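Local coordinates for protein aminotransferase (Neisseria meningitidis Z2491, PDB 3JTX) that probably transfers amino groups between amino acids and keto acids with a pyridoxal phosphate cofactor, as a class I and II aminotransferase, at residues V108-P114 with A136-G142; F327-V333 with G371-L377; D337-A342 with V353-F358. All blocks are in the same frame, centred on the assembly; numbering follows the deposited sequence.

Interaction 1 (V108-P114 with A136-G142); sequences VQTVLNP and ATLLGGG
Gln109, near the end of helix 100-111, reaches across to the last turn of helix 131-139 and donates from NE2 to Ala136 O at 2.9 Å. Its CG stands beside the backbone N and the chain folds about the CB-CG bond (chi2 -43°), which carries the amide over to the other helix. The acceptor lies close to the amide plane, while the donor comes in tilted 27° from the carbonyl plane. Ala136 O also accepts from Gly140 N, which arrives from the opposite face, so one terminal carbonyl is gripped twice. Gln109 NE2 has a further bond to Phe105 O within its own helix, which fixes the rotation of the amide.

The tight part lies at the glycines. Gly140, with no side chain, lets its neighbours come down on its backbone: Gln109 OE1 sits 3.1 Å from Gly140 CA, and Leu112 CB comes to 3.4 Å from Gly140 O. Leu112 CD1 reaches Thr137 O at 3.5 Å. Gly141, with phi 81°, closes the helix in a Schellman motif. Deeper in, Val108 sets CG1 against the Ala136 carbonyl and its CB beside Ala136 CB, 3.9 Å apart; the small Ala136 leaves room for branched Val108 between the two helices. Val108 and Leu112 also rest on Ile123 of strand 122-127.

Toward solvent the packing is looser: Pro114 is exposed and offers little more than its ring CG, 3.6 Å from Gly141 O, in van der Waals contact.

Chemically, the contact is chiefly aliphatic carbon set against backbone, with one amide supplying the direction; the Ala136 carbonyl is thus satisfied from its own chain end, by Gly140 N, and from the other helix, by Gln109.

Interaction 2 (F327-V333 with G371-L377); sequences FYIWLKV and GYVRIAL
Two antiparallel strands, 328-332 and 372-376, pair in the three-stranded sheet of the C-terminal part of the aminotransferase, with 372-376 in the middle. Ile329 with Ile375 and Leu331 with Val373 are the hydrogen-bonded pairs; Ile329 N donates to Ile375 O at 2.8 Å. The pairing runs past both strand ends, through Leu377 N to Phe327 O and Val333 N to Gly371 O. A water donates to Gly371 O and Val333 O there. Gly371, at phi 89°, has a backbone shape that suits a residue without a side chain.

On one face the aliphatic residues meet: Leu331 CD2 touches Ile375 CD1 at 3.9 Å, and Ile329 CD1 meets Leu377 CD1 at 4.0 Å. Branched and long apolar chains suit this side, which packs on helices 294-314 and 338-349.

The other face carries the flat groups. CG anti to the backbone N (chi1 -174°) sets the Trp330 indole so that Tyr372 CB sits over its face, a CH-pi contact of 3.5 Å to the centroid of the six-membered ring. The five-membered ring makes an offset stack on the Tyr372 ring, planes 6° apart, with centroids separated by 4.2 Å. Lys332 lays its CB 3.7 Å from Tyr372 CE1. Next along, the Tyr328 ring lies against the Arg374 arm, CD1 to Arg374 CD 3.4 Å, and its CE1 sits over one face of the guanidinium. Arg374 NH1 bonds Asn179 OD1 and NH2 bonds His36 O; Tyr328 OH bonds Tyr210 OH.

Outside the two strands, Arg374 NH2 pairs with a bound MES, probably from the crystallisation liquor, whose sulfonate may mimic a substrate carboxylate; in fold-type I aminotransferases an arginine of this small-domain sheet commonly holds that group.

Interaction 3 (D337-A342 with V353-F358); sequences DDLAFA and VLPGRF
Charge pairing dominates where Asp338, in the first turn of helix 338-349, faces Arg357. The guanidinium grips the carboxylate side-on: Arg357 NH2 donates to Asp338 OD1 at 2.8 Å and NE to Asp338 OD2 at 3.0 Å. The two groups are not coplanar, their planes standing 52° apart, and OD1 is met from above the carboxylate plane although it lies near the plane of the guanidinium. Asp338 holds its CG between the backbone N and the carbonyl carbon (chi1 50°), which aims the acid across at the 3-10 turn; Arg357 N adds a weak bond to OD2. Asp337 OD1 lies 3.7 Å from Arg357 NH2, well out of the guanidinium plane, so no N-H points at it and the long salt bridge is one of charge only. Asp337 is the N-cap residue, its OD1 accepting from Ala340 N. Acids suit the start of a helix, whose dipole would probably stabilise their negative charge.

Water extends the polar network. One molecule donates to Asp337 OD1 and accepts from Arg357 NH1; another joins Ala342 O to Val353 N.

Apolar contacts flank the ion pair. Leu339 CB lies over the centre of one guanidinium face, 3.9 Å from CZ of Arg357, so an aliphatic surface lines the flat cation. Farther along the helix, small Ala342 permits close approach: its CB is 3.7 Å from Pro355 CG and 4.0 Å from Val353 CG2. Val353 O, buried here, finds no polar partner.

The helix start packs beside strand 354-355, outermost in the sheet within this chain. Asp338 OD1 also accepts from Gly371 N, tying it to the approach of strand 372-376, while helix 13-20 touches Leu339, Pro355 and Phe358, and Phe341 packs on Val333 and Val373.

Interaction 1 comes first along the chain and stands apart: its centre is 31 Å from those of interactions 2 and 3, with nearest atoms about 17 and 13 Å away. It joins helices 100-111 and 131-139. Interactions 2 and 3 belong together, centres 9 Å apart, with 3 nested in the chain loop that 2 closes. They share the three-stranded antiparallel sheet, where strand 372-376 lies between 328-332 and 354-355, and Tyr372 O probably accepts from Gly356 N. Interaction 1 thus packs against the large, mostly parallel seven-stranded sheet and interactions 2 and 3 build the small C-terminal one, consistent with the large and small domains of this family.

Interaction 1 (V108-P114 with A136-G142)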
loop_
_atom_site.group_PDB
_atom_site.type_symbol
_atom_site.label_atom_id
_atom_site.label_comp_id
_atom_site.label_asym_id
_atom_site.label_seq_id
_atom_site.Cartn_x
_atom_site.Cartn_y
_atom_site.Cartn_z
ATOM N N VAL A 108 2.612 -4.168 12.021
ATOM C CA VAL A 108 3.673 -3.888 12.990
ATOM C C VAL A 108 3.660 -2.416 13.429
ATOM O O VAL A 108 3.741 -2.116 14.641
ATOM C CB VAL A 108 5.049 -4.300 12.430
ATOM C CG1 VAL A 108 6.198 -3.766 13.313
ATOM C CG2 VAL A 108 5.102 -5.814 12.306
ATOM N N GLN A 109 3.506 -1.493 12.476
ATOM C CA GLN A 109 3.476 -0.068 12.854
ATOM C C GLN A 109 2.370 0.212 13.887
ATOM O O GLN A 109 2.608 0.957 14.847
ATOM C CB GLN A 109 3.300 0.873 11.650
ATOM C CG GLN A 109 4.305 0.717 10.528
ATOM C CD GLN A 109 5.736 0.540 11.002
ATOM O OE1 GLN A 109 6.348 1.473 11.540
ATOM N NE2 GLN A 109 6.287 -0.664 10.805
ATOM N N THR A 110 1.196 -0.393 13.710
ATOM C CA THR A 110 0.076 -0.199 14.641
ATOM C C THR A 110 0.320 -0.817 16.029
ATOM O O THR A 110 -0.227 -0.352 17.036
ATOM C CB THR A 110 -1.242 -0.794 14.104
ATOM O OG1 THR A 110 -1.224 -2.225 14.237
ATOM C CG2 THR A 110 -1.482 -0.419 12.631
ATOM N N VAL A 111 1.123 -1.868 16.090
ATOM C CA VAL A 111 1.416 -2.524 17.357
ATOM C C VAL A 111 2.466 -1.761 18.180
ATOM O O VAL A 111 2.421 -1.774 19.412
ATOM C CB VAL A 111 1.829 -3.991 17.107
ATOM C CG1 VAL A 111 2.359 -4.630 18.381
ATOM C CG2 VAL A 111 0.615 -4.767 16.538
ATOM N N LEU A 112 3.393 -1.084 17.507
ATOM C CA LEU A 112 4.466 -0.354 18.166
ATOM C C LEU A 112 4.033 1.111 18.391
ATOM O O LEU A 112 3.558 1.779 17.478
ATOM C CB LEU A 112 5.753 -0.474 17.336
ATOM C CG LEU A 112 6.256 -1.915 17.113
ATOM C CD1 LEU A 112 7.472 -1.947 16.213
ATOM C CD2 LEU A 112 6.581 -2.619 18.453
ATOM N N ASN A 113 4.141 1.581 19.632
ATOM C CA ASN A 113 3.679 2.937 20.017
ATOM C C ASN A 113 4.553 3.481 21.148
ATOM O O ASN A 113 4.033 3.873 22.201
ATOM C CB ASN A 113 2.209 2.904 20.469
ATOM N N PRO A 114 5.884 3.531 20.922
ATOM C CA PRO A 114 6.889 3.584 22.007
ATOM C C PRO A 114 6.665 4.661 23.084
ATOM O O PRO A 114 6.658 5.854 22.783
ATOM C CB PRO A 114 8.216 3.810 21.256
ATOM C CG PRO A 114 7.959 3.346 19.841
ATOM C CD PRO A 114 6.508 3.654 19.586
ATOM N N ALA A 136 10.386 -3.603 9.546
ATOM C CA ALA A 136 9.103 -3.142 10.077
ATOM C C ALA A 136 9.244 -2.771 11.547
ATOM O O ALA A 136 8.756 -1.729 11.992
ATOM C CB ALA A 136 8.020 -4.238 9.887
ATOM N N THR A 137 9.935 -3.632 12.296
ATOM C CA THR A 137 10.167 -3.418 13.710
ATOM C C THR A 137 10.977 -2.151 13.953
ATOM O O THR A 137 10.545 -1.286 14.712
ATOM C CB THR A 137 10.860 -4.645 14.338
ATOM O OG1 THR A 137 10.007 -5.796 14.169
ATOM C CG2 THR A 137 11.168 -4.397 15.837
ATOM N N LEU A 138 12.120 -2.025 13.274
ATOM C CA LEU A 138 13.028 -0.886 13.498
ATOM C C LEU A 138 12.399 0.430 13.032
ATOM O O LEU A 138 12.436 1.430 13.755
ATOM C CB LEU A 138 14.397 -1.137 12.845
ATOM C CG LEU A 138 15.225 -2.272 13.485
ATOM C CD1 LEU A 138 16.572 -2.481 12.788
ATOM C CD2 LEU A 138 15.438 -2.057 14.996
ATOM N N LEU A 139 11.785 0.431 11.854
ATOM C CA LEU A 139 11.101 1.638 11.387
ATOM C C LEU A 139 9.909 2.005 12.274
ATOM O O LEU A 139 9.581 3.176 12.376
ATOM C CB LEU A 139 10.682 1.537 9.920
ATOM C CG LEU A 139 11.863 1.561 8.946
ATOM C CD1 LEU A 139 11.443 0.998 7.589
ATOM C CD2 LEU A 139 12.445 2.986 8.827
ATOM N N GLY A 140 9.299 1.026 12.942
ATOM C CA GLY A 140 8.251 1.305 13.919
ATOM C C GLY A 140 8.702 1.734 15.311
ATOM O O GLY A 140 7.871 1.942 16.189
ATOM N N GLY A 141 10.007 1.868 15.521
ATOM C CA GLY A 141 10.547 2.276 16.823
ATOM C C GLY A 141 10.657 1.148 17.837
ATOM O O GLY A 141 10.850 1.399 19.022
ATOM N N GLY A 142 10.548 -0.095 17.375
ATOM C CA GLY A 142 10.670 -1.253 18.249
ATOM C C GLY A 142 12.079 -1.795 18.248
ATOM O O GLY A 142 12.908 -1.419 17.422
#

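Interaction 2 (F327-V333 with G371-L377)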
loop_
_atom_site.group_PDB
_atom_site.type_symbol
_atom_site.label_atom_id
_atom_site.label_comp_id
_atom_site.label_asym_id
_atom_site.label_seq_id
_atom_site.Cartn_x
_atom_site.Cartn_y
_atom_site.Cartn_z
ATOM N N PHE A 327 10.055 -24.014 -1.527
ATOM C CA PHE A 327 10.924 -24.337 -2.658
ATOM C C PHE A 327 12.414 -24.109 -2.389
ATOM O O PHE A 327 13.216 -24.024 -3.333
ATOM C CB PHE A 327 10.436 -23.683 -3.986
ATOM C CG PHE A 327 10.235 -22.179 -3.955
ATOM C CD1 PHE A 327 11.260 -21.306 -3.609
ATOM C CD2 PHE A 327 9.023 -21.632 -4.378
ATOM C CE1 PHE A 327 11.071 -19.933 -3.651
ATOM C CE2 PHE A 327 8.824 -20.260 -4.407
ATOM C CZ PHE A 327 9.852 -19.407 -4.047
ATOM N N TYR A 328 12.801 -24.073 -1.116
ATOM C CA TYR A 328 14.209 -23.910 -0.740
ATOM C C TYR A 328 14.830 -25.204 -0.262
ATOM O O TYR A 328 14.151 -26.042 0.358
ATOM C CB TYR A 328 14.361 -22.867 0.367
ATOM C CG TYR A 328 13.814 -21.533 -0.024
ATOM C CD1 TYR A 328 14.452 -20.747 -0.991
ATOM C CD2 TYR A 328 12.660 -21.050 0.561
ATOM C CE1 TYR A 328 13.934 -19.502 -1.356
ATOM C CE2 TYR A 328 12.134 -19.814 0.205
ATOM C CZ TYR A 328 12.769 -19.041 -0.740
ATOM O OH TYR A 328 12.197 -17.826 -1.096
ATOM N N ILE A 329 16.113 -25.371 -0.583
ATOM C CA ILE A 329 16.975 -26.327 0.082
ATOM C C ILE A 329 17.957 -25.480 0.928
ATOM O O ILE A 329 18.657 -24.610 0.402
ATOM C CB ILE A 329 17.761 -27.184 -0.915
ATOM C CG1 ILE A 329 16.809 -28.037 -1.770
ATOM C CG2 ILE A 329 18.737 -28.085 -0.182
ATOM C CD1 ILE A 329 17.528 -28.879 -2.806
ATOM N N TRP A 330 17.967 -25.721 2.235
ATOM C CA TRP A 330 18.892 -25.062 3.166
ATOM C C TRP A 330 20.064 -26.021 3.327
ATOM O O TRP A 330 20.067 -26.892 4.204
ATOM C CB TRP A 330 18.127 -24.773 4.472
ATOM C CG TRP A 330 18.778 -23.981 5.592
ATOM C CD1 TRP A 330 18.829 -24.353 6.924
ATOM C CD2 TRP A 330 19.350 -22.670 5.528
ATOM N NE1 TRP A 330 19.414 -23.367 7.670
ATOM C CE2 TRP A 330 19.758 -22.328 6.840
ATOM C CE3 TRP A 330 19.575 -21.757 4.489
ATOM C CZ2 TRP A 330 20.390 -21.113 7.138
ATOM C CZ3 TRP A 330 20.219 -20.550 4.784
ATOM C CH2 TRP A 330 20.596 -20.231 6.096
ATOM N N LEU A 331 21.061 -25.866 2.463
ATOM C CA LEU A 331 22.116 -26.853 2.316
ATOM C C LEU A 331 23.277 -26.633 3.295
ATOM O O LEU A 331 23.926 -25.579 3.296
ATOM C CB LEU A 331 22.636 -26.850 0.873
ATOM C CG LEU A 331 23.682 -27.929 0.570
ATOM C CD1 LEU A 331 23.034 -29.324 0.633
ATOM C CD2 LEU A 331 24.362 -27.701 -0.782
ATOM N N LYS A 332 23.536 -27.642 4.120
ATOM C CA LYS A 332 24.669 -27.625 5.036
ATOM C C LYS A 332 25.974 -27.741 4.247
ATOM O O LYS A 332 26.177 -28.697 3.497
ATOM C CB LYS A 332 24.549 -28.764 6.063
ATOM C CG LYS A 332 25.586 -28.715 7.197
ATOM C CD LYS A 332 25.408 -29.898 8.177
ATOM C CE LYS A 332 26.696 -30.213 8.944
ATOM N NZ LYS A 332 26.535 -31.339 9.931
ATOM N N VAL A 333 26.841 -26.745 4.425
ATOM C CA VAL A 333 28.130 -26.680 3.769
ATOM C C VAL A 333 29.131 -27.558 4.542
ATOM O O VAL A 333 29.375 -27.317 5.730
ATOM C CB VAL A 333 28.646 -25.222 3.720
ATOM C CG1 VAL A 333 30.076 -25.166 3.158
ATOM C CG2 VAL A 333 27.671 -24.357 2.902
ATOM N N GLY A 371 27.378 -21.421 7.662
ATOM C CA GLY A 371 27.512 -22.858 7.443
ATOM C C GLY A 371 26.425 -23.464 6.576
ATOM O O GLY A 371 26.412 -24.681 6.368
ATOM N N TYR A 372 25.530 -22.617 6.058
ATOM C CA TYR A 372 24.448 -23.024 5.158
ATOM C C TYR A 372 24.389 -22.098 3.969
ATOM O O TYR A 372 24.781 -20.953 4.084
ATOM C CB TYR A 372 23.096 -22.941 5.873
ATOM C CG TYR A 372 22.931 -24.007 6.918
ATOM C CD1 TYR A 372 22.368 -25.237 6.598
ATOM C CD2 TYR A 372 23.357 -23.796 8.223
ATOM C CE1 TYR A 372 22.234 -26.235 7.553
ATOM C CE2 TYR A 372 23.218 -24.794 9.195
ATOM C CZ TYR A 372 22.666 -26.009 8.846
ATOM O OH TYR A 372 22.536 -27.005 9.795
ATOM N N VAL A 373 23.904 -22.608 2.833
ATOM C CA VAL A 373 23.501 -21.764 1.718
ATOM C C VAL A 373 22.045 -22.037 1.386
ATOM O O VAL A 373 21.572 -23.182 1.471
ATOM C CB VAL A 373 24.392 -21.958 0.446
ATOM C CG1 VAL A 373 25.814 -21.528 0.720
ATOM C CG2 VAL A 373 24.349 -23.428 -0.089
ATOM N N ARG A 374 21.318 -20.984 1.031
ATOM C CA ARG A 374 19.979 -21.153 0.520
ATOM C C ARG A 374 20.014 -21.370 -0.999
ATOM O O ARG A 374 20.606 -20.593 -1.740
ATOM C CB ARG A 374 19.080 -19.965 0.877
ATOM C CG ARG A 374 17.615 -20.271 0.667
ATOM C CD ARG A 374 16.771 -19.059 0.788
ATOM N NE ARG A 374 17.008 -18.088 -0.260
ATOM C CZ ARG A 374 16.453 -16.877 -0.298
ATOM N NH1 ARG A 374 15.609 -16.495 0.650
ATOM N NH2 ARG A 374 16.717 -16.050 -1.299
ATOM N N ILE A 375 19.372 -22.450 -1.444
ATOM C CA ILE A 375 19.182 -22.759 -2.862
ATOM C C ILE A 375 17.681 -22.776 -3.133
ATOM O O ILE A 375 16.944 -23.476 -2.434
ATOM C CB ILE A 375 19.765 -24.170 -3.193
ATOM C CG1 ILE A 375 21.270 -24.202 -2.967
ATOM C CG2 ILE A 375 19.474 -24.570 -4.612
ATOM C CD1 ILE A 375 21.874 -25.634 -2.885
ATOM N N ALA A 376 17.230 -21.988 -4.110
ATOM C CA ALA A 376 15.827 -21.945 -4.525
ATOM C C ALA A 376 15.668 -22.757 -5.798
ATOM O O ALA A 376 16.387 -22.520 -6.759
ATOM C CB ALA A 376 15.372 -20.476 -4.764
ATOM N N LEU A 377 14.736 -23.707 -5.807
ATOM C CA LEU A 377 14.463 -24.519 -6.991
ATOM C C LEU A 377 13.322 -23.900 -7.813
ATOM O O LEU A 377 12.245 -24.487 -7.976
ATOM C CB LEU A 377 14.144 -25.965 -6.586
ATOM C CG LEU A 377 15.266 -26.738 -5.855
ATOM C CD1 LEU A 377 14.894 -28.213 -5.686
ATOM C CD2 LEU A 377 16.619 -26.610 -6.542
HETATM O O HOH W 1 27.741 -25.982 8.193
#

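Interaction 3 (D337-A342 with V353-F358)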
loop_
_atom_site.group_PDB
_atom_site.type_symbol
_atom_site.label_atom_id
_atom_site.label_comp_id
_atom_site.label_asym_id
_atom_site.label_seq_id
_atom_site.Cartn_x
_atom_site.Cartn_y
_atom_site.Cartn_z
ATOM N N ASP A 337 32.009 -23.112 5.603
ATOM C CA ASP A 337 32.275 -21.792 5.031
ATOM C C ASP A 337 31.329 -21.528 3.849
ATOM O O ASP A 337 31.646 -21.825 2.697
ATOM C CB ASP A 337 33.744 -21.662 4.621
ATOM C CG ASP A 337 34.132 -20.243 4.242
ATOM O OD1 ASP A 337 33.240 -19.397 4.017
ATOM O OD2 ASP A 337 35.340 -19.974 4.158
ATOM N N ASP A 338 30.174 -20.952 4.153
ATOM C CA ASP A 338 29.148 -20.698 3.153
ATOM C C ASP A 338 29.551 -19.617 2.142
ATOM O O ASP A 338 29.097 -19.642 0.993
ATOM C CB ASP A 338 27.803 -20.371 3.810
ATOM C CG ASP A 338 27.910 -19.294 4.878
ATOM O OD1 ASP A 338 28.574 -19.550 5.918
ATOM O OD2 ASP A 338 27.355 -18.187 4.674
ATOM N N LEU A 339 30.411 -18.687 2.560
ATOM C CA LEU A 339 30.923 -17.653 1.668
ATOM C C LEU A 339 31.840 -18.275 0.607
ATOM O O LEU A 339 31.681 -18.015 -0.585
ATOM C CB LEU A 339 31.706 -16.609 2.470
ATOM C CG LEU A 339 32.128 -15.351 1.727
ATOM C CD1 LEU A 339 30.896 -14.694 1.044
ATOM C CD2 LEU A 339 32.808 -14.395 2.720
ATOM N N ALA A 340 32.777 -19.111 1.051
ATOM C CA ALA A 340 33.713 -19.782 0.148
ATOM C C ALA A 340 32.963 -20.748 -0.779
ATOM O O ALA A 340 33.334 -20.883 -1.934
ATOM C CB ALA A 340 34.803 -20.513 0.928
ATOM N N PHE A 341 31.900 -21.378 -0.271
ATOM C CA PHE A 341 31.030 -22.256 -1.075
ATOM C C PHE A 341 30.372 -21.500 -2.249
ATOM O O PHE A 341 30.468 -21.910 -3.403
ATOM C CB PHE A 341 29.962 -22.872 -0.171
ATOM C CG PHE A 341 29.287 -24.079 -0.748
ATOM C CD1 PHE A 341 29.883 -25.329 -0.655
ATOM C CD2 PHE A 341 28.042 -23.977 -1.337
ATOM C CE1 PHE A 341 29.256 -26.458 -1.193
ATOM C CE2 PHE A 341 27.400 -25.097 -1.861
ATOM C CZ PHE A 341 28.009 -26.337 -1.790
ATOM N N ALA A 342 29.723 -20.385 -1.945
ATOM C CA ALA A 342 29.074 -19.582 -2.969
ATOM C C ALA A 342 30.100 -19.040 -3.976
ATOM O O ALA A 342 29.839 -19.013 -5.183
ATOM C CB ALA A 342 28.271 -18.442 -2.338
ATOM N N VAL A 353 24.194 -19.218 -5.467
ATOM C CA VAL A 353 23.474 -19.581 -4.235
ATOM C C VAL A 353 23.698 -18.499 -3.187
ATOM O O VAL A 353 24.630 -17.713 -3.300
ATOM C CB VAL A 353 23.890 -20.970 -3.681
ATOM C CG1 VAL A 353 23.687 -22.043 -4.749
ATOM C CG2 VAL A 353 25.337 -20.973 -3.166
ATOM N N LEU A 354 22.843 -18.451 -2.169
ATOM C CA LEU A 354 22.892 -17.366 -1.170
ATOM C C LEU A 354 23.584 -17.811 0.128
ATOM O O LEU A 354 23.064 -18.698 0.826
ATOM C CB LEU A 354 21.475 -16.894 -0.849
ATOM C CG LEU A 354 21.375 -15.545 -0.117
ATOM C CD1 LEU A 354 21.956 -14.411 -0.967
ATOM C CD2 LEU A 354 19.937 -15.233 0.260
ATOM N N PRO A 355 24.749 -17.204 0.467
ATOM C CA PRO A 355 25.355 -17.480 1.758
ATOM C C PRO A 355 24.361 -17.255 2.901
ATOM O O PRO A 355 23.724 -16.192 2.994
ATOM C CB PRO A 355 26.518 -16.477 1.813
ATOM C CG PRO A 355 26.898 -16.317 0.395
ATOM C CD PRO A 355 25.592 -16.295 -0.327
ATOM N N GLY A 356 24.193 -18.267 3.742
ATOM C CA GLY A 356 23.181 -18.211 4.804
ATOM C C GLY A 356 23.390 -17.069 5.776
ATOM O O GLY A 356 22.429 -16.542 6.348
ATOM N N ARG A 357 24.639 -16.669 5.973
ATOM C CA ARG A 357 24.950 -15.555 6.879
ATOM C C ARG A 357 24.233 -14.267 6.458
ATOM O O ARG A 357 23.940 -13.399 7.295
ATOM C CB ARG A 357 26.473 -15.349 6.989
ATOM C CG ARG A 357 27.124 -14.749 5.753
ATOM C CD ARG A 357 28.643 -14.792 5.853
ATOM N NE ARG A 357 29.123 -16.168 5.920
ATOM C CZ ARG A 357 30.377 -16.524 6.179
ATOM N NH1 ARG A 357 31.313 -15.606 6.399
ATOM N NH2 ARG A 357 30.706 -17.808 6.200
ATOM N N PHE A 358 23.900 -14.160 5.175
ATOM C CA PHE A 358 23.205 -12.973 4.677
ATOM C C PHE A 358 21.737 -12.883 5.078
ATOM O O PHE A 358 21.115 -11.821 4.897
ATOM C CB PHE A 358 23.337 -12.871 3.146
ATOM C CG PHE A 358 24.759 -12.626 2.646
ATOM C CD1 PHE A 358 25.773 -12.179 3.487
ATOM C CD2 PHE A 358 25.062 -12.817 1.308
ATOM C CE1 PHE A 358 27.070 -11.943 2.994
ATOM C CE2 PHE A 358 26.358 -12.586 0.810
ATOM C CZ PHE A 358 27.352 -12.153 1.650
HETATM O O HOH W 2 33.862 -16.910 5.760
HETATM O O HOH W 3 27.250 -18.814 -5.756
#